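Local coordinates for protein MIP07328p (Drosophila melanogaster, PDB 6FKK) that probably acts as a chemorepellent axon-guidance cue of the semaphorin family, binding its receptor through the extracellular sema domain, at residues Ser24-Asp32 and Val464-Ser472; Thr290-Val301 and Pro375-Leu386. All blocks are in the same frame, centred on the assembly; numbering follows the deposited sequence.

Interaction 1 (Ser24-Asp32 and Val464-Ser472); sequences STDYFKILD and VVSDGSLVS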
ATOM      1  N   SER A  24      16.928 -11.670 -12.250  1.00148.60           N
ATOM      2  CA  SER A  24      16.862 -11.046 -10.933  1.00136.61           C
ATOM      3  C   SER A  24      17.203  -9.563 -10.999  1.00131.42           C
ATOM      4  O   SER A  24      16.754  -8.784 -10.151  1.00106.62           O
ATOM      5  CB  SER A  24      17.799 -11.761  -9.961  1.00130.66           C
ATOM      6  OG  SER A  24      17.356 -13.081  -9.707  1.00121.00           O
ATOM      7  N   THR A  25      17.983  -9.159 -12.001  1.00139.59           N
ATOM      8  CA  THR A  25      18.347  -7.759 -12.174  1.00137.17           C
ATOM      9  C   THR A  25      17.186  -6.894 -12.646  1.00128.51           C
ATOM     10  O   THR A  25      17.360  -5.681 -12.784  1.00140.23           O
ATOM     11  CB  THR A  25      19.502  -7.651 -13.175  1.00140.46           C
ATOM     12  OG1 THR A  25      19.100  -8.205 -14.434  1.00146.54           O
ATOM     13  CG2 THR A  25      20.721  -8.406 -12.668  1.00135.65           C
ATOM     14  N   ASP A  26      16.011  -7.481 -12.893  1.00103.24           N
ATOM     15  CA  ASP A  26      14.951  -6.743 -13.571  1.00 95.59           C
ATOM     16  C   ASP A  26      14.255  -5.769 -12.630  1.00 94.39           C
ATOM     17  O   ASP A  26      13.862  -4.673 -13.048  1.00105.20           O
ATOM     18  CB  ASP A  26      13.946  -7.709 -14.198  1.00103.03           C
ATOM     19  CG  ASP A  26      14.552  -8.529 -15.332  1.00121.39           C
ATOM     20  OD1 ASP A  26      15.781  -8.462 -15.535  1.00125.06           O
ATOM     21  OD2 ASP A  26      13.795  -9.242 -16.022  1.00118.72           O
ATOM     22  N   TYR A  27      14.098  -6.149 -11.363  1.00 82.55           N
ATOM     23  CA  TYR A  27      13.416  -5.345 -10.352  1.00 72.91           C
ATOM     24  C   TYR A  27      12.026  -4.922 -10.838  1.00 73.07           C
ATOM     25  O   TYR A  27      11.772  -3.768 -11.179  1.00 67.84           O
ATOM     26  CB  TYR A  27      14.259  -4.129  -9.961  1.00 63.11           C
ATOM     27  CG  TYR A  27      15.483  -4.469  -9.144  1.00 76.11           C
ATOM     28  CD1 TYR A  27      15.362  -4.940  -7.845  1.00 84.57           C
ATOM     29  CD2 TYR A  27      16.760  -4.305  -9.666  1.00 87.88           C
ATOM     30  CE1 TYR A  27      16.476  -5.247  -7.090  1.00 88.85           C
ATOM     31  CE2 TYR A  27      17.880  -4.608  -8.918  1.00 95.34           C
ATOM     32  CZ  TYR A  27      17.732  -5.078  -7.631  1.00 96.55           C
ATOM     33  OH  TYR A  27      18.846  -5.381  -6.882  1.00 99.45           O
ATOM     34  N   PHE A  28      11.133  -5.909 -10.871  1.00 78.17           N
ATOM     35  CA  PHE A  28       9.776  -5.682 -11.351  1.00 60.34           C
ATOM     36  C   PHE A  28       9.011  -4.742 -10.421  1.00 49.93           C
ATOM     37  O   PHE A  28       9.265  -4.678  -9.214  1.00 53.67           O
ATOM     38  CB  PHE A  28       9.020  -7.007 -11.475  1.00 57.72           C
ATOM     39  CG  PHE A  28       9.428  -7.835 -12.663  1.00 71.45           C
ATOM     40  CD1 PHE A  28       9.887  -7.233 -13.821  1.00 88.00           C
ATOM     41  CD2 PHE A  28       9.351  -9.218 -12.620  1.00 69.23           C
ATOM     42  CE1 PHE A  28      10.263  -7.993 -14.915  1.00101.98           C
ATOM     43  CE2 PHE A  28       9.727  -9.982 -13.710  1.00 80.39           C
ATOM     44  CZ  PHE A  28      10.183  -9.368 -14.859  1.00 99.75           C
ATOM     45  N   LYS A  29       8.061  -4.013 -11.003  1.00 62.33           N
ATOM     46  CA  LYS A  29       7.171  -3.131 -10.259  1.00 62.95           C
ATOM     47  C   LYS A  29       5.845  -3.049 -11.000  1.00 61.82           C
ATOM     48  O   LYS A  29       5.827  -2.808 -12.211  1.00 69.39           O
ATOM     49  CB  LYS A  29       7.777  -1.733 -10.095  1.00 46.90           C
ATOM     50  CG  LYS A  29       6.810  -0.680  -9.565  1.00 56.48           C
ATOM     51  CD  LYS A  29       6.623  -0.776  -8.058  1.00 85.05           C
ATOM     52  CE  LYS A  29       5.668   0.303  -7.557  1.00 98.60           C
ATOM     53  NZ  LYS A  29       6.113   1.676  -7.939  1.00 99.02           N
ATOM     54  N   ILE A  30       4.748  -3.255 -10.280  1.00 56.29           N
ATOM     55  CA  ILE A  30       3.421  -3.206 -10.884  1.00 54.77           C
ATOM     56  C   ILE A  30       3.007  -1.750 -11.050  1.00 65.20           C
ATOM     57  O   ILE A  30       3.046  -0.967 -10.093  1.00 79.62           O
ATOM     58  CB  ILE A  30       2.403  -3.982 -10.033  1.00 56.87           C
ATOM     59  CG1 ILE A  30       2.800  -5.457  -9.933  1.00 54.31           C
ATOM     60  CG2 ILE A  30       1.007  -3.849 -10.621  1.00 51.85           C
ATOM     61  CD1 ILE A  30       2.823  -6.180 -11.264  1.00 61.23           C
ATOM     62  N   LEU A  31       2.610  -1.383 -12.268  1.00 69.80           N
ATOM     63  CA  LEU A  31       2.222  -0.013 -12.580  1.00 72.46           C
ATOM     64  C   LEU A  31       0.724   0.175 -12.754  1.00 75.67           C
ATOM     65  O   LEU A  31       0.210   1.247 -12.430  1.00 86.15           O
ATOM     66  CB  LEU A  31       2.936   0.462 -13.852  1.00 69.58           C
ATOM     67  CG  LEU A  31       4.465   0.434 -13.793  1.00 58.73           C
ATOM     68  CD1 LEU A  31       5.071   1.024 -15.057  1.00 64.47           C
ATOM     69  CD2 LEU A  31       4.965   1.171 -12.560  1.00 59.10           C
ATOM     70  N   ASP A  32       0.014  -0.835 -13.253  1.00 55.76           N
ATOM     71  CA  ASP A  32      -1.432  -0.765 -13.408  1.00 72.89           C
ATOM     72  C   ASP A  32      -1.966  -2.183 -13.539  1.00 82.40           C
ATOM     73  O   ASP A  32      -1.313  -3.040 -14.139  1.00 81.91           O
ATOM     74  CB  ASP A  32      -1.829   0.074 -14.630  1.00 72.32           C
ATOM     75  CG  ASP A  32      -3.325   0.319 -14.710  1.00 81.69           C
ATOM     76  OD1 ASP A  32      -3.848   1.083 -13.870  1.00 83.44           O
ATOM     77  OD2 ASP A  32      -3.976  -0.250 -15.613  1.00 79.54           O
ATOM     78  N   VAL A 464       1.554 -13.255  -6.964  1.00 60.28           N
ATOM     79  CA  VAL A 464       2.671 -12.834  -6.125  1.00 53.71           C
ATOM     80  C   VAL A 464       3.745 -12.214  -7.007  1.00 57.08           C
ATOM     81  O   VAL A 464       4.066 -12.735  -8.082  1.00 77.98           O
ATOM     82  CB  VAL A 464       3.216 -14.027  -5.322  1.00 50.17           C
ATOM     83  CG1 VAL A 464       4.383 -13.593  -4.449  1.00 48.68           C
ATOM     84  CG2 VAL A 464       2.110 -14.640  -4.482  1.00 45.31           C
ATOM     85  N   VAL A 465       4.308 -11.097  -6.556  1.00 49.15           N
ATOM     86  CA  VAL A 465       5.274 -10.329  -7.334  1.00 46.28           C
ATOM     87  C   VAL A 465       6.574 -10.235  -6.547  1.00 61.94           C
ATOM     88  O   VAL A 465       6.590  -9.712  -5.425  1.00 64.71           O
ATOM     89  CB  VAL A 465       4.745  -8.926  -7.672  1.00 57.35           C
ATOM     90  CG1 VAL A 465       5.784  -8.144  -8.459  1.00 56.16           C
ATOM     91  CG2 VAL A 465       3.439  -9.025  -8.443  1.00 62.23           C
ATOM     92  N   SER A 466       7.657 -10.734  -7.134  1.00 48.07           N
ATOM     93  CA  SER A 466       8.996 -10.579  -6.590  1.00 49.70           C
ATOM     94  C   SER A 466       9.770  -9.586  -7.453  1.00 65.23           C
ATOM     95  O   SER A 466       9.212  -8.936  -8.343  1.00 76.08           O
ATOM     96  CB  SER A 466       9.704 -11.932  -6.509  1.00 64.19           C
ATOM     97  OG  SER A 466      10.103 -12.375  -7.796  1.00 65.65           O
ATOM     98  N   ASP A 467      11.073  -9.472  -7.189  1.00 58.36           N
ATOM     99  CA  ASP A 467      11.896  -8.562  -7.979  1.00 59.63           C
ATOM    100  C   ASP A 467      11.982  -9.012  -9.430  1.00 63.66           C
ATOM    101  O   ASP A 467      12.004  -8.181 -10.344  1.00 73.93           O
ATOM    102  CB  ASP A 467      13.293  -8.445  -7.372  1.00 65.71           C
ATOM    103  CG  ASP A 467      13.353  -7.450  -6.231  1.00 85.02           C
ATOM    104  OD1 ASP A 467      12.526  -6.512  -6.210  1.00 86.36           O
ATOM    105  OD2 ASP A 467      14.233  -7.607  -5.361  1.00 83.60           O
ATOM    106  N   GLY A 468      12.018 -10.319  -9.666  1.00 70.63           N
ATOM    107  CA  GLY A 468      12.194 -10.801 -11.021  1.00 75.13           C
ATOM    108  C   GLY A 468      11.236 -11.891 -11.451  1.00 72.85           C
ATOM    109  O   GLY A 468      11.587 -12.715 -12.300  1.00 72.93           O
ATOM    110  N   SER A 469      10.024 -11.907 -10.898  1.00 72.52           N
ATOM    111  CA  SER A 469       9.063 -12.934 -11.281  1.00 69.10           C
ATOM    112  C   SER A 469       7.659 -12.530 -10.857  1.00 55.85           C
ATOM    113  O   SER A 469       7.471 -11.809  -9.873  1.00 53.23           O
ATOM    114  CB  SER A 469       9.418 -14.291 -10.663  1.00 69.32           C
ATOM    115  OG  SER A 469       9.289 -14.257  -9.252  1.00 72.38           O
ATOM    116  N   LEU A 470       6.680 -13.002 -11.626  1.00 57.04           N
ATOM    117  CA  LEU A 470       5.277 -13.012 -11.236  1.00 55.38           C
ATOM    118  C   LEU A 470       4.838 -14.463 -11.128  1.00 73.93           C
ATOM    119  O   LEU A 470       5.092 -15.258 -12.040  1.00 91.23           O
ATOM    120  CB  LEU A 470       4.394 -12.277 -12.249  1.00 62.14           C
ATOM    121  CG  LEU A 470       4.773 -10.877 -12.726  1.00 60.65           C
ATOM    122  CD1 LEU A 470       3.660 -10.315 -13.592  1.00 56.53           C
ATOM    123  CD2 LEU A 470       5.060  -9.959 -11.555  1.00 60.67           C
ATOM    124  N   VAL A 471       4.191 -14.811 -10.022  1.00 65.66           N
ATOM    125  CA  VAL A 471       3.739 -16.176  -9.779  1.00 67.06           C
ATOM    126  C   VAL A 471       2.248 -16.145  -9.479  1.00 71.10           C
ATOM    127  O   VAL A 471       1.794 -15.347  -8.653  1.00 76.77           O
ATOM    128  CB  VAL A 471       4.515 -16.839  -8.625  1.00 66.30           C
ATOM    129  CG1 VAL A 471       3.900 -18.185  -8.276  1.00 75.61           C
ATOM    130  CG2 VAL A 471       5.977 -17.006  -9.005  1.00 62.65           C
ATOM    131  N   SER A 472       1.493 -17.011 -10.147  1.00 68.25           N
ATOM    132  CA  SER A 472       0.049 -17.091  -9.985  1.00 63.08           C
ATOM    133  C   SER A 472      -0.298 -18.312  -9.140  1.00 67.41           C
ATOM    134  O   SER A 472       0.039 -19.440  -9.507  1.00 75.63           O
ATOM    135  CB  SER A 472      -0.642 -17.166 -11.345  1.00 60.55           C
ATOM    136  OG  SER A 472      -2.048 -17.246 -11.203  1.00 75.51           O
TER

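Interaction 2 (Thr290-Val301 and Pro375-Leu386); sequences TTSVNAIPGSAV and PLLTKVNLHHRL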
ATOM      1  N   THR A 290       5.971  -3.043  10.547  1.00 35.12           N
ATOM      2  CA  THR A 290       7.005  -3.803  11.231  1.00 42.60           C
ATOM      3  C   THR A 290       7.571  -2.973  12.377  1.00 48.57           C
ATOM      4  O   THR A 290       7.433  -1.747  12.409  1.00 46.92           O
ATOM      5  CB  THR A 290       8.140  -4.216  10.279  1.00 44.51           C
ATOM      6  OG1 THR A 290       8.697  -3.051   9.654  1.00 58.52           O
ATOM      7  CG2 THR A 290       7.630  -5.174   9.209  1.00 45.75           C
ATOM      8  N   THR A 291       8.209  -3.656  13.324  1.00 48.06           N
ATOM      9  CA  THR A 291       8.827  -2.969  14.444  1.00 51.92           C
ATOM     10  C   THR A 291      10.204  -2.443  14.053  1.00 79.36           C
ATOM     11  O   THR A 291      10.791  -2.840  13.043  1.00 89.23           O
ATOM     12  CB  THR A 291       8.964  -3.891  15.655  1.00 41.48           C
ATOM     13  OG1 THR A 291       9.887  -4.945  15.354  1.00 59.66           O
ATOM     14  CG2 THR A 291       7.621  -4.490  16.021  1.00 54.71           C
ATOM     15  N   SER A 292      10.717  -1.536  14.879  1.00101.19           N
ATOM     16  CA  SER A 292      12.042  -0.988  14.666  1.00111.87           C
ATOM     17  C   SER A 292      13.099  -1.996  15.127  1.00119.79           C
ATOM     18  O   SER A 292      12.790  -3.058  15.674  1.00123.83           O
ATOM     19  CB  SER A 292      12.172   0.358  15.373  1.00109.65           C
ATOM     20  OG  SER A 292      11.163   1.253  14.930  1.00 99.79           O
ATOM     21  N   VAL A 293      14.370  -1.653  14.895  1.00129.21           N
ATOM     22  CA  VAL A 293      15.455  -2.616  15.044  1.00136.13           C
ATOM     23  C   VAL A 293      15.702  -3.012  16.492  1.00152.88           C
ATOM     24  O   VAL A 293      16.363  -4.020  16.751  1.00149.00           O
ATOM     25  CB  VAL A 293      16.736  -2.039  14.411  1.00114.44           C
ATOM     26  CG1 VAL A 293      16.521  -1.791  12.928  1.00100.79           C
ATOM     27  CG2 VAL A 293      17.129  -0.747  15.108  1.00106.88           C
ATOM     28  N   ASN A 294      15.194  -2.244  17.455  1.00169.45           N
ATOM     29  CA  ASN A 294      15.487  -2.512  18.860  1.00184.03           C
ATOM     30  C   ASN A 294      14.440  -3.418  19.481  1.00178.15           C
ATOM     31  O   ASN A 294      14.775  -4.433  20.102  1.00181.86           O
ATOM     32  CB  ASN A 294      15.546  -1.199  19.645  1.00195.41           C
ATOM     33  CG  ASN A 294      14.409  -0.280  19.284  1.00197.21           C
ATOM     34  OD1 ASN A 294      13.349  -0.331  19.899  1.00198.16           O
ATOM     35  ND2 ASN A 294      14.595   0.506  18.218  1.00197.14           N
ATOM     36  N   ALA A 295      13.178  -3.015  19.382  1.00155.92           N
ATOM     37  CA  ALA A 295      12.085  -3.896  19.735  1.00133.92           C
ATOM     38  C   ALA A 295      12.247  -5.215  18.995  1.00123.29           C
ATOM     39  O   ALA A 295      12.766  -5.265  17.875  1.00118.86           O
ATOM     40  CB  ALA A 295      10.745  -3.240  19.391  1.00111.21           C
ATOM     41  N   ILE A 296      11.844  -6.294  19.654  1.00110.77           N
ATOM     42  CA  ILE A 296      11.959  -7.637  19.095  1.00107.33           C
ATOM     43  C   ILE A 296      11.318  -7.648  17.712  1.00 89.63           C
ATOM     44  O   ILE A 296      10.323  -6.940  17.490  1.00 94.04           O
ATOM     45  CB  ILE A 296      11.320  -8.683  20.026  1.00110.57           C
ATOM     46  CG1 ILE A 296       9.882  -8.291  20.377  1.00 90.29           C
ATOM     47  CG2 ILE A 296      12.155  -8.860  21.286  1.00107.39           C
ATOM     48  CD1 ILE A 296       9.275  -9.132  21.484  1.00 88.36           C
ATOM     49  N   PRO A 297      11.859  -8.401  16.754  1.00 81.12           N
ATOM     50  CA  PRO A 297      11.303  -8.381  15.393  1.00 74.33           C
ATOM     51  C   PRO A 297       9.827  -8.743  15.392  1.00 77.45           C
ATOM     52  O   PRO A 297       9.421  -9.785  15.913  1.00 91.79           O
ATOM     53  CB  PRO A 297      12.147  -9.424  14.648  1.00 80.05           C
ATOM     54  CG  PRO A 297      12.781 -10.258  15.717  1.00 96.00           C
ATOM     55  CD  PRO A 297      12.991  -9.335  16.876  1.00102.09           C
ATOM     56  N   GLY A 298       9.024  -7.864  14.813  1.00 45.29           N
ATOM     57  CA  GLY A 298       7.583  -8.038  14.817  1.00 48.70           C
ATOM     58  C   GLY A 298       6.953  -7.417  13.595  1.00 58.46           C
ATOM     59  O   GLY A 298       7.442  -6.418  13.058  1.00 71.56           O
ATOM     60  N   SER A 299       5.853  -8.021  13.150  1.00 43.86           N
ATOM     61  CA  SER A 299       5.069  -7.519  12.034  1.00 45.10           C
ATOM     62  C   SER A 299       3.604  -7.478  12.435  1.00 49.99           C
ATOM     63  O   SER A 299       3.161  -8.236  13.302  1.00 46.46           O
ATOM     64  CB  SER A 299       5.238  -8.391  10.788  1.00 36.15           C
ATOM     65  OG  SER A 299       6.606  -8.531  10.460  1.00 56.33           O
ATOM     66  N   ALA A 300       2.851  -6.589  11.792  1.00 42.45           N
ATOM     67  CA  ALA A 300       1.442  -6.446  12.118  1.00 38.70           C
ATOM     68  C   ALA A 300       0.681  -5.916  10.914  1.00 39.01           C
ATOM     69  O   ALA A 300       1.243  -5.241  10.047  1.00 53.67           O
ATOM     70  CB  ALA A 300       1.230  -5.518  13.318  1.00 55.70           C
ATOM     71  N   VAL A 301      -0.612  -6.228  10.879  1.00 32.28           N
ATOM     72  CA  VAL A 301      -1.535  -5.696   9.886  1.00 31.41           C
ATOM     73  C   VAL A 301      -2.567  -4.854  10.619  1.00 50.29           C
ATOM     74  O   VAL A 301      -3.274  -5.356  11.501  1.00 61.41           O
ATOM     75  CB  VAL A 301      -2.219  -6.808   9.077  1.00 42.30           C
ATOM     76  CG1 VAL A 301      -3.302  -6.215   8.191  1.00 31.08           C
ATOM     77  CG2 VAL A 301      -1.200  -7.560   8.244  1.00 49.63           C
ATOM     78  N   PRO A 375      -4.078  -4.381  16.180  1.00 44.40           N
ATOM     79  CA  PRO A 375      -3.769  -4.998  14.888  1.00 45.26           C
ATOM     80  C   PRO A 375      -4.703  -6.157  14.580  1.00 49.19           C
ATOM     81  O   PRO A 375      -5.136  -6.896  15.467  1.00 57.49           O
ATOM     82  CB  PRO A 375      -2.325  -5.483  15.059  1.00 34.64           C
ATOM     83  CG  PRO A 375      -1.772  -4.659  16.164  1.00 35.44           C
ATOM     84  CD  PRO A 375      -2.918  -4.408  17.090  1.00 38.77           C
ATOM     85  N   LEU A 376      -5.017  -6.304  13.292  1.00 50.24           N
ATOM     86  CA  LEU A 376      -5.804  -7.443  12.841  1.00 40.20           C
ATOM     87  C   LEU A 376      -4.991  -8.730  12.830  1.00 42.00           C
ATOM     88  O   LEU A 376      -5.574  -9.820  12.853  1.00 49.75           O
ATOM     89  CB  LEU A 376      -6.366  -7.165  11.448  1.00 42.62           C
ATOM     90  CG  LEU A 376      -7.217  -5.902  11.324  1.00 42.69           C
ATOM     91  CD1 LEU A 376      -7.685  -5.717   9.892  1.00 32.12           C
ATOM     92  CD2 LEU A 376      -8.400  -5.972  12.272  1.00 33.69           C
ATOM     93  N   LEU A 377      -3.665  -8.624  12.796  1.00 39.45           N
ATOM     94  CA  LEU A 377      -2.779  -9.779  12.836  1.00 41.82           C
ATOM     95  C   LEU A 377      -1.421  -9.307  13.326  1.00 46.60           C
ATOM     96  O   LEU A 377      -0.925  -8.278  12.863  1.00 52.89           O
ATOM     97  CB  LEU A 377      -2.647 -10.431  11.453  1.00 52.57           C
ATOM     98  CG  LEU A 377      -1.646 -11.582  11.321  1.00 39.15           C
ATOM     99  CD1 LEU A 377      -2.161 -12.823  12.017  1.00 54.19           C
ATOM    100  CD2 LEU A 377      -1.355 -11.879   9.863  1.00 43.17           C
ATOM    101  N   THR A 378      -0.830 -10.045  14.262  1.00 41.28           N
ATOM    102  CA  THR A 378       0.514  -9.757  14.740  1.00 37.51           C
ATOM    103  C   THR A 378       1.414 -10.960  14.500  1.00 56.79           C
ATOM    104  O   THR A 378       0.974 -12.111  14.587  1.00 77.86           O
ATOM    105  CB  THR A 378       0.525  -9.394  16.233  1.00 38.70           C
ATOM    106  OG1 THR A 378       0.097 -10.519  17.008  1.00 66.58           O
ATOM    107  CG2 THR A 378      -0.398  -8.219  16.504  1.00 48.29           C
ATOM    108  N   LYS A 379       2.678 -10.682  14.184  1.00 49.61           N
ATOM    109  CA  LYS A 379       3.696 -11.715  13.989  1.00 43.20           C
ATOM    110  C   LYS A 379       4.959 -11.248  14.705  1.00 61.68           C
ATOM    111  O   LYS A 379       5.690 -10.401  14.186  1.00 74.48           O
ATOM    112  CB  LYS A 379       3.958 -11.969  12.508  1.00 39.16           C
ATOM    113  CG  LYS A 379       2.990 -12.939  11.854  1.00 44.39           C
ATOM    114  CD  LYS A 379       3.385 -13.212  10.409  1.00 38.85           C
ATOM    115  CE  LYS A 379       2.795 -14.522   9.912  1.00 64.83           C
ATOM    116  NZ  LYS A 379       3.308 -15.682  10.697  1.00 84.35           N
ATOM    117  N   VAL A 380       5.215 -11.801  15.889  1.00 59.66           N
ATOM    118  CA  VAL A 380       6.300 -11.351  16.751  1.00 70.49           C
ATOM    119  C   VAL A 380       7.239 -12.516  17.029  1.00 77.09           C
ATOM    120  O   VAL A 380       6.796 -13.661  17.186  1.00 64.15           O
ATOM    121  CB  VAL A 380       5.756 -10.755  18.068  1.00 65.80           C
ATOM    122  CG1 VAL A 380       6.878 -10.139  18.882  1.00 74.26           C
ATOM    123  CG2 VAL A 380       4.687  -9.719  17.772  1.00 64.76           C
ATOM    124  N   ASN A 381       8.541 -12.218  17.083  1.00 78.65           N
ATOM    125  CA  ASN A 381       9.579 -13.207  17.380  1.00102.14           C
ATOM    126  C   ASN A 381       9.575 -14.345  16.362  1.00108.72           C
ATOM    127  O   ASN A 381       9.727 -15.517  16.710  1.00119.50           O
ATOM    128  CB  ASN A 381       9.438 -13.750  18.806  1.00108.43           C
ATOM    129  CG  ASN A 381      10.092 -12.850  19.838  1.00107.42           C
ATOM    130  OD1 ASN A 381      11.204 -12.359  19.634  1.00105.60           O
ATOM    131  ND2 ASN A 381       9.404 -12.626  20.953  1.00100.03           N
ATOM    132  N   LEU A 382       9.407 -13.994  15.090  1.00 95.51           N
ATOM    133  CA  LEU A 382       9.426 -14.955  13.999  1.00 81.70           C
ATOM    134  C   LEU A 382      10.561 -14.623  13.042  1.00 86.31           C
ATOM    135  O   LEU A 382      11.051 -13.491  12.991  1.00 82.24           O
ATOM    136  CB  LEU A 382       8.089 -14.972  13.251  1.00 71.26           C
ATOM    137  CG  LEU A 382       6.876 -15.312  14.119  1.00 61.29           C
ATOM    138  CD1 LEU A 382       5.595 -15.250  13.302  1.00 54.48           C
ATOM    139  CD2 LEU A 382       7.045 -16.681  14.762  1.00 68.33           C
ATOM    140  N   HIS A 383      10.978 -15.629  12.275  1.00 88.93           N
ATOM    141  CA  HIS A 383      12.099 -15.488  11.355  1.00 93.25           C
ATOM    142  C   HIS A 383      11.706 -14.850  10.026  1.00 82.69           C
ATOM    143  O   HIS A 383      12.426 -15.021   9.035  1.00 88.34           O
ATOM    144  CB  HIS A 383      12.755 -16.849  11.111  1.00101.99           C
ATOM    145  CG  HIS A 383      13.379 -17.446  12.335  1.00113.73           C
ATOM    146  ND1 HIS A 383      14.275 -16.759  13.124  1.00114.94           N
ATOM    147  CD2 HIS A 383      13.241 -18.669  12.901  1.00114.15           C
ATOM    148  CE1 HIS A 383      14.660 -17.530  14.125  1.00121.41           C
ATOM    149  NE2 HIS A 383      14.048 -18.695  14.013  1.00120.83           N
ATOM    150  N   HIS A 384      10.592 -14.124   9.976  1.00 64.56           N
ATOM    151  CA  HIS A 384      10.192 -13.435   8.759  1.00 58.73           C
ATOM    152  C   HIS A 384       9.317 -12.245   9.118  1.00 60.81           C
ATOM    153  O   HIS A 384       8.679 -12.210  10.173  1.00 53.80           O
ATOM    154  CB  HIS A 384       9.458 -14.372   7.788  1.00 49.90           C
ATOM    155  CG  HIS A 384       8.210 -14.976   8.353  1.00 55.88           C
ATOM    156  ND1 HIS A 384       8.134 -16.294   8.747  1.00 67.35           N
ATOM    157  CD2 HIS A 384       6.985 -14.446   8.581  1.00 62.23           C
ATOM    158  CE1 HIS A 384       6.918 -16.549   9.196  1.00 71.21           C
ATOM    159  NE2 HIS A 384       6.201 -15.443   9.107  1.00 59.68           N
ATOM    160  N   ARG A 385       9.299 -11.263   8.220  1.00 49.97           N
ATOM    161  CA  ARG A 385       8.489 -10.064   8.374  1.00 48.36           C
ATOM    162  C   ARG A 385       7.486  -9.972   7.232  1.00 45.22           C
ATOM    163  O   ARG A 385       7.746 -10.444   6.122  1.00 58.51           O
ATOM    164  CB  ARG A 385       9.360  -8.799   8.392  1.00 60.70           C
ATOM    165  CG  ARG A 385      10.408  -8.757   9.494  1.00 71.48           C
ATOM    166  CD  ARG A 385      11.360  -7.582   9.296  1.00 74.27           C
ATOM    167  NE  ARG A 385      12.298  -7.428  10.407  1.00 76.90           N
ATOM    168  CZ  ARG A 385      12.115  -6.598  11.429  1.00 95.90           C
ATOM    169  NH1 ARG A 385      11.026  -5.844  11.484  1.00103.72           N
ATOM    170  NH2 ARG A 385      13.019  -6.520  12.396  1.00 95.59           N
ATOM    171  N   LEU A 386       6.341  -9.355   7.508  1.00 48.11           N
ATOM    172  CA  LEU A 386       5.346  -9.115   6.473  1.00 37.49           C
ATOM    173  C   LEU A 386       5.783  -7.967   5.575  1.00 36.43           C
ATOM    174  O   LEU A 386       6.398  -6.997   6.029  1.00 37.53           O
ATOM    175  CB  LEU A 386       3.986  -8.803   7.093  1.00 42.11           C
ATOM    176  CG  LEU A 386       3.334  -9.892   7.951  1.00 43.63           C
ATOM    177  CD1 LEU A 386       1.975  -9.424   8.448  1.00 34.27           C
ATOM    178  CD2 LEU A 386       3.201 -11.204   7.190  1.00 46.60           C
TER

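Interaction 1 (Ser24-Asp32 and Val464-Ser472)
The carbonyl O of Asp467 receives the backbone N-H of Phe28, at an N-H...O angle of 168°. The N-O spacing of 2.5 Å is shorter than usual and, at this resolution, should not be read closely. The amide N of Tyr27 also lies 3.1 Å from Asp467 O, but its angle is too poor for a second bond. The acceptor sits on the turn 466-468 between strands 461-465 and 469-474, and the loop 24-28 lies against this turn. Phe28 supplies the apolar side. With CG anti to its carbonyl carbon (chi1 -75°), the ring reaches the start of strand 469-474, where its edge meets the backbone: Phe28 CD2 is 3.3 Å from Ser469 N, and Ser466 O also lies near the ring plane. Phe28 CD2 is also 4.5 Å from Leu470 CD2, while Phe20 and Val40 pack around the same ring. A serine in place of Phe28 would probably open a gap beside Leu470, Phe20 and Val40. The Tyr27 ring lies beside the Asp467 carboxylate, its CD1 3.6 Å from Asp467 CG, with ring and carboxylate planes 69° apart. That carboxylate is not held by the tyrosine; its OD2 forms a salt bridge with Arg451. Farther along, Ile30 CG1 meets Val465 CG2 at 3.9 Å, and Ile30 CD1 lies 4.4 Å from Leu470 CD2. In the seven-bladed sema propeller this joins the first strand of one blade, 29-33, to the hairpin of the blade that strand 18-21 completes, the place where the ring closes. One backbone bond sets the loop against the turn, and aromatic and aliphatic side chains fill the seam between the blades.

Interaction 2 (Thr290-Val301 and Pro375-Leu386)
Arg385 passes Ser299 and heads for the loop at Thr291 and Pro297. Arg385 CB and CG both flank Ser299 OG, at 3.5 and 3.9 Å, and CB also comes near Thr290 CG2. With CG anti to the carbonyl carbon (chi1 -59°) and the chain extended from there to NE, the guanidinium is carried to the bend after Thr290. There Arg385 NH1 gives a weak hydrogen bond to Thr291 O (3.4 Å, N-H...O angle 147°), with acceptor and Thr290 CB at the edge of the group, while Pro297 CB lies over one face, 3.8 Å from Arg385 NH2. Next along the chain, Leu386 N donates to Ser299 OG at 3.1 Å, and Leu386 CD1 packs 3.7 Å from Val301 CG2, the two side chains crossing at about a right angle. The same segments also pair as antiparallel strands, 298-301 with 377-380, their axes 174° apart in direction. Ser299 and Lys379 exchange both backbone bonds, and Asn381 N closes the far end on Pro297 O at 2.8 Å. At the other end Leu376 and Leu377 both face Val301, a classic beta bulge in which Val301 N donates to Leu377 O and Val301 O accepts from Leu376 N. Ile296 CD1 rests on Val380 CG1 at 3.7 Å. Lys379 starts on the face shared with Ser299 and Val301, but its NZ leads away to a salt bridge with Glu440. The roughly 70-residue excursion between strands 298-305 and 377-380 is probably the extrusion that sema domains insert between the third and fourth strands of a blade. The backbone ladder therefore brings the returning chain back as an edge strand, while the Ser299 hydroxyl, with a weaker contribution from Arg385, joins that blade to the chain entering the next.

How the interactions relate
Both contacts lie in the sema propeller and each involves a seam between blades, yet they share no strand; their centres are 24 Å apart and their nearest atoms about 11 Å. Interaction 1 joins regions near the two ends of the domain, whereas interaction 2 brings together strands separated by far fewer residues. Each is partly buried, but interaction 2 extends from buried strand residues to an exposed loop tip and has about twice the buried surface. Their chemistry differs accordingly: 24-32 and 464-472 meet through side-chain packing and a lone backbone bond, while 290-301 and 375-386 form an antiparallel ladder ending in a bulge, supplemented by a serine hydroxyl bond and a weak arginine bond.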